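Local coordinates for amino acid ABC transporter, periplasmic amino acid-binding protein, putative (Streptococcus pneumoniae, PDB 4I62) that binds L-arginine in the cleft between its two lobes and probably delivers it to a membrane ABC transporter for amino acid uptake, at residues Pro87-Phe90 against Asp91-Leu94; Ile160-Thr163 against Met164-Leu168; Lys203-Val206 against Glu207-Asp211. One frame throughout, in Å; residues are numbered along the deposited sequence.

Contact 1 (Pro87-Phe90 against Asp91-Leu94). With ARG (arginine), chain B.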
ATOM      1  N   PRO A  87      -5.482   0.972 -12.694  1.00 11.59           N
ATOM      2  CA  PRO A  87      -5.714   0.033 -11.588  1.00 11.74           C
ATOM      3  C   PRO A  87      -5.454  -1.405 -12.003  1.00 10.59           C
ATOM      4  O   PRO A  87      -5.789  -1.799 -13.129  1.00 12.49           O
ATOM      5  CB  PRO A  87      -7.182   0.255 -11.222  1.00 12.77           C
ATOM      6  CG  PRO A  87      -7.830   0.787 -12.461  1.00 15.31           C
ATOM      7  CD  PRO A  87      -6.742   1.549 -13.205  1.00 13.17           C
ATOM      8  N   MET A  88      -4.920  -2.191 -11.071  1.00 10.59           N
ATOM      9  CA  MET A  88      -4.577  -3.565 -11.357  1.00 11.11           C
ATOM     10  C   MET A  88      -4.307  -4.285 -10.054  1.00 10.36           C
ATOM     11  O   MET A  88      -4.272  -3.666  -8.998  1.00 10.82           O
ATOM     12  CB  MET A  88      -3.378  -3.609 -12.290  1.00 12.25           C
ATOM     13  CG  MET A  88      -2.110  -3.044 -11.665  1.00 12.72           C
ATOM     14  SD  MET A  88      -0.717  -2.922 -12.821  1.00 13.99           S
ATOM     15  CE  MET A  88      -1.260  -1.682 -13.959  1.00 15.44           C
ATOM     16  N   SER A  89      -4.126  -5.583 -10.139  1.00 11.18           N
ATOM     17  CA  SER A  89      -3.735  -6.323  -8.952  0.53 11.02           C
ATOM     18  C   SER A  89      -2.377  -5.881  -8.453  1.00 10.15           C
ATOM     19  O   SER A  89      -1.482  -5.533  -9.254  1.00 10.35           O
ATOM     20  CB  SER A  89      -3.678  -7.813  -9.266  0.53 14.64           C
ATOM     21  OG  SER A  89      -2.663  -8.090 -10.210  0.53 18.56           O
ATOM     22  N   PHE A  90      -2.194  -5.894  -7.129  1.00  9.56           N
ATOM     23  CA  PHE A  90      -0.928  -5.393  -6.603  1.00  9.27           C
ATOM     24  C   PHE A  90       0.272  -6.149  -7.159  1.00 10.01           C
ATOM     25  O   PHE A  90       1.318  -5.554  -7.467  1.00  9.60           O
ATOM     26  CB  PHE A  90      -0.868  -5.379  -5.089  1.00  9.35           C
ATOM     27  CG  PHE A  90       0.424  -4.785  -4.586  1.00  9.10           C
ATOM     28  CD1 PHE A  90       0.635  -3.410  -4.680  1.00  9.32           C
ATOM     29  CD2 PHE A  90       1.470  -5.571  -4.089  1.00  9.64           C
ATOM     30  CE1 PHE A  90       1.814  -2.849  -4.271  1.00  9.59           C
ATOM     31  CE2 PHE A  90       2.649  -5.000  -3.703  1.00 10.50           C
ATOM     32  CZ  PHE A  90       2.824  -3.631  -3.767  1.00 10.18           C
ATOM     33  N   ASP A  91       0.114  -7.457  -7.302  1.00 10.61           N
ATOM     34  CA  ASP A  91       1.125  -8.388  -7.817  0.53 11.53           C
ATOM     35  C   ASP A  91       1.669  -7.947  -9.177  1.00 10.14           C
ATOM     36  O   ASP A  91       2.746  -8.387  -9.582  1.00 12.25           O
ATOM     37  CB  ASP A  91       0.523  -9.816  -7.902  0.53 11.91           C
ATOM     38  CG  ASP A  91       1.566 -10.910  -7.793  0.53 13.39           C
ATOM     39  OD1 ASP A  91       2.605 -10.699  -7.126  0.53 13.02           O
ATOM     40  OD2 ASP A  91       1.334 -11.988  -8.370  0.53 15.01           O
ATOM     41  N   ASN A  92       0.881  -7.149  -9.921  1.00 10.68           N
ATOM     42  CA  ASN A  92       1.271  -6.718 -11.263  1.00 11.14           C
ATOM     43  C   ASN A  92       1.780  -5.267 -11.349  1.00 10.00           C
ATOM     44  O   ASN A  92       2.247  -4.816 -12.438  1.00 11.16           O
ATOM     45  CB  ASN A  92       0.098  -6.911 -12.229  1.00 12.87           C
ATOM     46  CG  ASN A  92      -0.318  -8.375 -12.363  1.00 14.80           C
ATOM     47  OD1 ASN A  92      -1.506  -8.688 -12.552  1.00 22.05           O
ATOM     48  ND2 ASN A  92       0.628  -9.253 -12.240  1.00 13.78           N
ATOM     49  N   VAL A  93       1.683  -4.519 -10.252  1.00  9.81           N
ATOM     50  CA  VAL A  93       1.999  -3.082 -10.268  1.00  9.12           C
ATOM     51  C   VAL A  93       3.452  -2.791 -10.645  1.00  9.07           C
ATOM     52  O   VAL A  93       3.736  -2.017 -11.594  1.00  9.93           O
ATOM     53  CB  VAL A  93       1.626  -2.452  -8.913  1.00  8.86           C
ATOM     54  CG1 VAL A  93       2.272  -1.096  -8.708  1.00  9.76           C
ATOM     55  CG2 VAL A  93       0.139  -2.332  -8.801  1.00 10.27           C
ATOM     56  N   LEU A  94       4.397  -3.408  -9.952  1.00  9.28           N
ATOM     57  CA  LEU A  94       5.787  -3.136 -10.267  1.00  9.70           C
ATOM     58  C   LEU A  94       6.185  -3.639 -11.646  1.00 10.57           C
ATOM     59  O   LEU A  94       6.914  -2.945 -12.388  1.00 11.01           O
ATOM     60  CB  LEU A  94       6.707  -3.658  -9.166  1.00  9.95           C
ATOM     61  CG  LEU A  94       6.617  -2.886  -7.857  1.00 10.51           C
ATOM     62  CD1 LEU A  94       7.376  -3.571  -6.730  1.00 12.79           C
ATOM     63  CD2 LEU A  94       7.076  -1.402  -8.038  1.00 12.55           C
TER
HETATM   64  N   ARG B 301       3.799  -1.953   1.349  1.00  7.22           N
HETATM   65  CA  ARG B 301       3.620  -3.327   0.813  1.00  7.21           C
HETATM   66  C   ARG B 301       4.570  -3.600  -0.350  1.00  6.85           C
HETATM   67  O   ARG B 301       5.087  -2.638  -0.956  1.00  7.83           O
HETATM   68  CB  ARG B 301       2.169  -3.593   0.460  1.00  7.22           C
HETATM   69  CG  ARG B 301       1.585  -2.573  -0.521  1.00  7.27           C
HETATM   70  CD  ARG B 301       0.247  -3.019  -1.074  1.00  6.76           C
HETATM   71  NE  ARG B 301      -0.405  -1.910  -1.745  1.00  7.20           N
HETATM   72  CZ  ARG B 301      -1.568  -1.973  -2.361  1.00  6.86           C
HETATM   73  NH1 ARG B 301      -2.062  -0.891  -2.954  1.00  7.89           N
HETATM   74  NH2 ARG B 301      -2.240  -3.122  -2.395  1.00  7.69           N
HETATM   75  OXT ARG B 301       4.746  -4.821  -0.676  1.00  7.84           O
HETATM   76  O   HOH W   1      -3.921  -7.064 -12.899  0.61 15.16           O
HETATM   77  O   HOH W   2       4.042  -5.466  -7.811  1.00 10.18           O

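Contact 2 (Ile160-Thr163 against Met164-Leu168). With ARG (arginine), chain B.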
ATOM      1  N   ILE A 160       5.576  -7.201   0.599  1.00  7.33           N
ATOM      2  CA  ILE A 160       6.646  -7.523   1.520  1.00  7.98           C
ATOM      3  C   ILE A 160       6.127  -8.264   2.753  1.00  7.65           C
ATOM      4  O   ILE A 160       6.892  -8.956   3.431  1.00  9.18           O
ATOM      5  CB  ILE A 160       7.489  -6.290   1.910  1.00  8.94           C
ATOM      6  CG1 ILE A 160       6.728  -5.307   2.784  1.00 10.57           C
ATOM      7  CG2 ILE A 160       8.041  -5.571   0.673  1.00 10.76           C
ATOM      8  CD1 ILE A 160       7.640  -4.372   3.546  1.00 12.27           C
ATOM      9  N   GLN A 161       4.846  -8.141   3.040  1.00  7.45           N
ATOM     10  CA  GLN A 161       4.245  -8.905   4.128  1.00  8.35           C
ATOM     11  C   GLN A 161       4.246 -10.388   3.799  1.00  7.68           C
ATOM     12  O   GLN A 161       4.476 -11.229   4.695  1.00  8.74           O
ATOM     13  CB  GLN A 161       2.815  -8.416   4.382  1.00  8.47           C
ATOM     14  CG  GLN A 161       2.741  -7.035   5.064  1.00  8.58           C
ATOM     15  CD  GLN A 161       3.228  -5.897   4.187  1.00  7.30           C
ATOM     16  OE1 GLN A 161       2.973  -5.846   2.970  1.00  7.87           O
ATOM     17  NE2 GLN A 161       3.928  -4.958   4.789  1.00  9.57           N
ATOM     18  N   GLU A 162       3.975 -10.744   2.556  1.00  8.03           N
ATOM     19  CA  GLU A 162       4.049 -12.142   2.131  1.00  8.61           C
ATOM     20  C   GLU A 162       5.471 -12.655   2.322  1.00  8.89           C
ATOM     21  O   GLU A 162       5.674 -13.769   2.810  1.00  9.59           O
ATOM     22  CB  GLU A 162       3.661 -12.237   0.658  1.00 10.38           C
ATOM     23  CG  GLU A 162       3.807 -13.643   0.075  1.00 12.72           C
ATOM     24  CD  GLU A 162       3.553 -13.721  -1.421  1.00 16.24           C
ATOM     25  OE1 GLU A 162       3.924 -12.827  -2.203  1.00 15.08           O
ATOM     26  OE2 GLU A 162       2.978 -14.746  -1.850  1.00 22.51           O
ATOM     27  N   THR A 163       6.463 -11.852   1.941  1.00  9.28           N
ATOM     28  CA  THR A 163       7.864 -12.237   2.139  1.00 10.64           C
ATOM     29  C   THR A 163       8.216 -12.453   3.606  1.00 10.63           C
ATOM     30  O   THR A 163       8.888 -13.438   3.949  1.00 11.38           O
ATOM     31  CB  THR A 163       8.791 -11.209   1.499  1.00 12.40           C
ATOM     32  OG1 THR A 163       8.460 -11.119   0.109  1.00 15.47           O
ATOM     33  CG2 THR A 163      10.244 -11.587   1.635  1.00 15.88           C
ATOM     34  N   MET A 164       7.772 -11.540   4.462  1.00 10.19           N
ATOM     35  CA  MET A 164       8.009 -11.668   5.896  0.77 11.55           C
ATOM     36  C   MET A 164       7.419 -12.967   6.426  1.00 10.26           C
ATOM     37  O   MET A 164       8.068 -13.667   7.204  1.00 11.74           O
ATOM     38  CB  MET A 164       7.378 -10.483   6.627  0.77 14.27           C
ATOM     39  CG  MET A 164       7.899 -10.236   8.008  0.77 18.55           C
ATOM     40  SD  MET A 164       6.995  -8.841   8.752  0.77 43.48           S
ATOM     41  CE  MET A 164       6.443  -7.887   7.316  0.77 10.57           C
ATOM     42  N   ALA A 165       6.196 -13.269   6.024  1.00  9.68           N
ATOM     43  CA  ALA A 165       5.561 -14.498   6.483  1.00 10.74           C
ATOM     44  C   ALA A 165       6.334 -15.720   6.041  1.00 10.15           C
ATOM     45  O   ALA A 165       6.580 -16.637   6.847  1.00 10.96           O
ATOM     46  CB  ALA A 165       4.140 -14.576   5.995  1.00 10.74           C
ATOM     47  N   LYS A 166       6.751 -15.745   4.775  1.00  9.73           N
ATOM     48  CA  LYS A 166       7.517 -16.879   4.251  0.52 11.78           C
ATOM     49  C   LYS A 166       8.836 -17.041   4.990  1.00 11.66           C
ATOM     50  O   LYS A 166       9.264 -18.167   5.221  1.00 14.09           O
ATOM     51  CB  LYS A 166       7.783 -16.720   2.749  0.52 14.29           C
ATOM     52  CG  LYS A 166       6.530 -16.702   1.879  0.52 14.67           C
ATOM     53  CD  LYS A 166       6.853 -16.715   0.389  0.52 17.54           C
ATOM     54  CE  LYS A 166       5.576 -16.751  -0.453  0.52 18.92           C
ATOM     55  NZ  LYS A 166       5.847 -16.468  -1.888  0.52 22.71           N
ATOM     56  N   ASP A 167       9.477 -15.923   5.332  1.00 11.50           N
ATOM     57  CA  ASP A 167      10.805 -15.966   5.907  1.00 12.51           C
ATOM     58  C   ASP A 167      10.837 -16.305   7.389  1.00 13.06           C
ATOM     59  O   ASP A 167      11.798 -16.890   7.868  1.00 15.70           O
ATOM     60  CB  ASP A 167      11.541 -14.656   5.659  1.00 13.46           C
ATOM     61  CG  ASP A 167      11.920 -14.451   4.201  1.00 14.41           C
ATOM     62  OD1 ASP A 167      11.840 -15.382   3.369  1.00 17.40           O
ATOM     63  OD2 ASP A 167      12.331 -13.304   3.895  1.00 15.43           O
ATOM     64  N   LEU A 168       9.768 -15.988   8.113  1.00 12.85           N
ATOM     65  CA  LEU A 168       9.718 -16.138   9.570  1.00 13.53           C
ATOM     66  C   LEU A 168       8.793 -17.221  10.104  1.00 13.47           C
ATOM     67  O   LEU A 168       9.009 -17.752  11.200  1.00 16.62           O
ATOM     68  CB  LEU A 168       9.329 -14.834  10.240  1.00 17.34           C
ATOM     69  CG  LEU A 168      10.312 -13.683  10.154  1.00 20.17           C
ATOM     70  CD1 LEU A 168       9.644 -12.466  10.767  1.00 21.59           C
ATOM     71  CD2 LEU A 168      11.587 -14.038  10.900  1.00 24.38           C
TER
HETATM   72  N   ARG B 301       3.799  -1.953   1.349  1.00  7.22           N
HETATM   73  CA  ARG B 301       3.620  -3.327   0.813  1.00  7.21           C
HETATM   74  C   ARG B 301       4.570  -3.600  -0.350  1.00  6.85           C
HETATM   75  O   ARG B 301       5.087  -2.638  -0.956  1.00  7.83           O
HETATM   76  CB  ARG B 301       2.169  -3.593   0.460  1.00  7.22           C
HETATM   77  CG  ARG B 301       1.585  -2.573  -0.521  1.00  7.27           C
HETATM   78  CD  ARG B 301       0.247  -3.019  -1.074  1.00  6.76           C
HETATM   79  NE  ARG B 301      -0.405  -1.910  -1.745  1.00  7.20           N
HETATM   80  CZ  ARG B 301      -1.568  -1.973  -2.361  1.00  6.86           C
HETATM   81  NH1 ARG B 301      -2.062  -0.891  -2.954  1.00  7.89           N
HETATM   82  NH2 ARG B 301      -2.240  -3.122  -2.395  1.00  7.69           N
HETATM   83  OXT ARG B 301       4.746  -4.821  -0.676  1.00  7.84           O

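Contact 3 (Lys203-Val206 against Glu207-Asp211)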
ATOM      1  N   LYS A 203      -5.712  -0.537  10.496  1.00  9.03           N
ATOM      2  CA  LYS A 203      -6.676   0.324  11.212  1.00 11.73           C
ATOM      3  C   LYS A 203      -7.882   0.679  10.349  1.00 10.21           C
ATOM      4  O   LYS A 203      -9.019   0.690  10.845  1.00 11.45           O
ATOM      5  CB  LYS A 203      -6.020   1.613  11.713  1.00 13.08           C
ATOM      6  CG  LYS A 203      -5.074   1.437  12.888  1.00 16.17           C
ATOM      7  CD  LYS A 203      -4.326   2.753  13.144  1.00 20.72           C
ATOM      8  CE  LYS A 203      -3.594   2.791  14.476  1.00 25.21           C
ATOM      9  NZ  LYS A 203      -2.784   4.043  14.652  1.00 29.68           N
ATOM     10  N   GLY A 204      -7.632   0.931   9.064  1.00 10.22           N
ATOM     11  CA  GLY A 204      -8.728   1.257   8.159  1.00 11.02           C
ATOM     12  C   GLY A 204      -9.719   0.107   8.060  1.00 11.16           C
ATOM     13  O   GLY A 204     -10.937   0.314   8.078  1.00 12.44           O
ATOM     14  N   PHE A 205      -9.211  -1.116   7.955  1.00 10.13           N
ATOM     15  CA  PHE A 205     -10.118  -2.259   7.907  1.00 10.50           C
ATOM     16  C   PHE A 205     -10.884  -2.444   9.227  1.00 10.74           C
ATOM     17  O   PHE A 205     -12.074  -2.746   9.219  1.00 12.54           O
ATOM     18  CB  PHE A 205      -9.381  -3.550   7.503  1.00 10.25           C
ATOM     19  CG  PHE A 205      -9.054  -3.633   6.038  1.00 10.34           C
ATOM     20  CD1 PHE A 205     -10.077  -3.622   5.097  1.00 11.16           C
ATOM     21  CD2 PHE A 205      -7.763  -3.784   5.593  1.00 12.01           C
ATOM     22  CE1 PHE A 205      -9.792  -3.711   3.726  1.00 12.74           C
ATOM     23  CE2 PHE A 205      -7.478  -3.870   4.227  1.00 13.61           C
ATOM     24  CZ  PHE A 205      -8.508  -3.844   3.307  1.00 13.07           C
ATOM     25  N   VAL A 206     -10.229  -2.257  10.380  1.00 10.85           N
ATOM     26  CA  VAL A 206     -10.943  -2.357  11.644  1.00 11.77           C
ATOM     27  C   VAL A 206     -12.069  -1.317  11.717  1.00 13.86           C
ATOM     28  O   VAL A 206     -13.152  -1.637  12.222  1.00 14.07           O
ATOM     29  CB  VAL A 206      -9.982  -2.220  12.844  1.00 12.29           C
ATOM     30  CG1 VAL A 206     -10.747  -2.106  14.146  1.00 14.05           C
ATOM     31  CG2 VAL A 206      -9.054  -3.405  12.900  1.00 11.89           C
ATOM     32  N   GLU A 207     -11.838  -0.098  11.218  1.00 12.97           N
ATOM     33  CA  GLU A 207     -12.886   0.938  11.265  1.00 14.84           C
ATOM     34  C   GLU A 207     -14.195   0.479  10.647  1.00 13.90           C
ATOM     35  O   GLU A 207     -15.289   0.874  11.093  1.00 17.32           O
ATOM     36  CB  GLU A 207     -12.463   2.220  10.529  1.00 16.43           C
ATOM     37  CG  GLU A 207     -11.334   3.012  11.177  1.00 18.91           C
ATOM     38  CD  GLU A 207     -11.816   3.915  12.292  1.00 22.08           C
ATOM     39  OE1 GLU A 207     -13.040   3.928  12.572  1.00 24.17           O
ATOM     40  OE2 GLU A 207     -10.969   4.631  12.873  1.00 22.83           O
ATOM     41  N   ASN A 208     -14.089  -0.323   9.592  1.00 12.57           N
ATOM     42  CA  ASN A 208     -15.279  -0.755   8.868  1.00 13.20           C
ATOM     43  C   ASN A 208     -15.727  -2.163   9.217  1.00 13.33           C
ATOM     44  O   ASN A 208     -16.720  -2.647   8.648  1.00 15.08           O
ATOM     45  CB  ASN A 208     -15.055  -0.636   7.367  1.00 15.32           C
ATOM     46  CG  ASN A 208     -14.935   0.786   6.939  1.00 14.68           C
ATOM     47  OD1 ASN A 208     -15.586   1.660   7.497  1.00 16.54           O
ATOM     48  ND2 ASN A 208     -14.079   1.038   5.959  1.00 14.78           N
ATOM     49  N   ASN A 209     -15.040  -2.787  10.166  1.00 12.92           N
ATOM     50  CA  ASN A 209     -15.315  -4.165  10.536  1.00 11.74           C
ATOM     51  C   ASN A 209     -15.164  -4.345  12.035  1.00 13.06           C
ATOM     52  O   ASN A 209     -14.106  -4.781  12.524  1.00 12.97           O
ATOM     53  CB  ASN A 209     -14.366  -5.126   9.815  1.00 12.70           C
ATOM     54  CG  ASN A 209     -14.583  -5.129   8.309  1.00 13.14           C
ATOM     55  OD1 ASN A 209     -15.551  -5.733   7.821  1.00 14.63           O
ATOM     56  ND2 ASN A 209     -13.741  -4.408   7.565  1.00 13.01           N
ATOM     57  N   PRO A 210     -16.197  -4.012  12.790  1.00 14.22           N
ATOM     58  CA  PRO A 210     -16.098  -4.050  14.256  1.00 15.91           C
ATOM     59  C   PRO A 210     -16.001  -5.466  14.826  1.00 12.63           C
ATOM     60  O   PRO A 210     -15.765  -5.625  16.033  1.00 15.41           O
ATOM     61  CB  PRO A 210     -17.396  -3.378  14.710  1.00 20.82           C
ATOM     62  CG  PRO A 210     -18.343  -3.581  13.562  1.00 22.68           C
ATOM     63  CD  PRO A 210     -17.488  -3.466  12.340  1.00 18.16           C
ATOM     64  N   ASP A 211     -16.120  -6.485  13.974  1.00 12.39           N
ATOM     65  CA  ASP A 211     -15.834  -7.864  14.346  1.00 12.21           C
ATOM     66  C   ASP A 211     -14.329  -8.171  14.400  1.00 10.16           C
ATOM     67  O   ASP A 211     -13.940  -9.247  14.864  1.00 10.69           O
ATOM     68  CB  ASP A 211     -16.533  -8.796  13.343  1.00 13.03           C
ATOM     69  CG  ASP A 211     -16.255  -8.412  11.868  1.00 14.15           C
ATOM     70  OD1 ASP A 211     -16.478  -7.250  11.475  1.00 16.97           O
ATOM     71  OD2 ASP A 211     -15.824  -9.295  11.106  1.00 16.72           O
TER

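Contact 1 (Pro87-Phe90 against Asp91-Leu94)
M88 and V93 cross obliquely, the methylene CG of M88 lying 3.7 Å from V93 CG2, at the turn where strand 82-87 passes into helix 90-98 of a type II periplasmic binding fold. V93 also presents CG2 obliquely to the ring of F90, 4.3 Å from its CD1. In F90, CG stands anti to the backbone N (chi1 -177°), which carries the ring to the bound arginine and lays one face against it, the ligand's CD sitting 3.5 Å above the plane, over the ring centre. A flat, apolar phenyl suits the ligand's aliphatic chain, while R115 and S107 also touch this residue. At the start of the helix the bonds span three residues, N92 N to S89 O at 2.9 Å and V93 N to F90 O at 3.0 Å. S89 and N92 are further joined by a water that accepts from S89 N and donates to N92 OD1. D91 OD2 forms a salt bridge with K157. A second water bridges F90 O and L94 N, the pair that a four-residue helical bond would join: it donates to F90 O at 2.7 Å and accepts from L94 N at 3.0 Å.

Contact 2 (Ile160-Thr163 against Met164-Leu168)
E162 OE2 has two partners, the hydroxyl of S176 and, more weakly, K166 NZ at 3.3 Å in a salt bridge one helical turn away. E162 and K166 belong to helix 160-168, which links strands 152-156 and 173-177 in a beta-alpha-beta unit of the type II periplasmic binding fold. The two side chains run side by side and point the same way, with K166 CE 3.6 Å from E162 CG, so the long lysine adds an apolar contact to its charge. K166 was also modelled in a second conformation, and this bridge is probably not rigid. Glutamate suits the first turn of the helix, where its negative charge would be favourable; its OE1 accepts from G158 N, and its own N donates to the hydroxyl of S159.

The same helix start faces the ligand. I160 N donates to the carboxylate OXT of the bound arginine at 2.8 Å (151°), and the branched I160 side chain brings CG2 to 3.6 Å from that oxygen. Q161 bends at chi2 (68°), which turns its amide back so that OE1 meets the ligand CA at 3.4 Å; the other end, NE2, donates to N130 OD1.

Behind these residues the turns are regular: M164 N, A165 N and K166 N bond to the carbonyls of I160, Q161 and E162. The small methyl of A165 touches I196 of strand 194-198. On the exposed side T163 and D167 lie alongside each other. Their backbones are joined by D167 N to T163 O at 2.9 Å, and the T163 methyl CG2 approaches D167 OD2 to 3.5 Å.

Contact 3 (Lys203-Val206 against Glu207-Asp211)
N209 folds its side-chain amide back to the carbonyl of F205, and ND2 donates to F205 O at 2.9 Å with a fairly straight N-H (157°). F205 O lies close to the amide plane of N209, as suits an NH2 donor, while ND2 stands modestly tilted from the F205 carbonyl plane. CG beside the backbone N (chi1 -66°) swings the amide into this place, where ND2 also comes to the edge of the F205 ring, near its plane. The other end of the amide is engaged as well, OD1 accepting from K188 NZ. F205 O takes a second, weak bond from N208 N at 3.2 Å.

These bonds finish helix 199-208 in the lobe that carries strands 126-135 and 194-198. E207 N to K203 O, at 3.0 Å, still spans four residues, whereas N209 N to V206 O, also 3.0 Å, spans three, so the winding tightens as the helix ends. N209 then adopts an extended backbone, and P210, lacking an N-H, can give no further helical bond; the chain leaves toward strand 212-214.

The apolar side chains pack on neighbouring elements: the F205 ring meets that of F197 with the planes at about 30° and also touches I184, while both F205 and V206 pack on I133. A large flat ring suits this meeting of strand and helix. E207 is exposed; its chain bends at chi2, and its CG lies 3.3 Å from K203 O before the carboxylate leads away. Asparagine serves N208 well, since its amide both accepts and donates toward the C-terminal tail: OD1 takes the N-H of E268, and ND2 gives to S266 O.

From the N terminus the three contacts follow in series, each within eight or nine consecutive residues, so none closes a long loop and none nests in or crosses another. Contact 1 makes the passage from strand 82-87 into helix 90-98 in one lobe. Contact 2 runs the length of the crossover helix between strands 152-156 and 173-177 in the other lobe, and contact 3 ends helix 199-208 of that same lobe. Contacts 1 and 2 both touch the arginine, from across the cleft, with their nearest atoms about 6 Å apart; a salt bridge from contact 1 also reaches the loop just before contact 2. Contact 3 lies farther off, its centre 23 Å from that of contact 2.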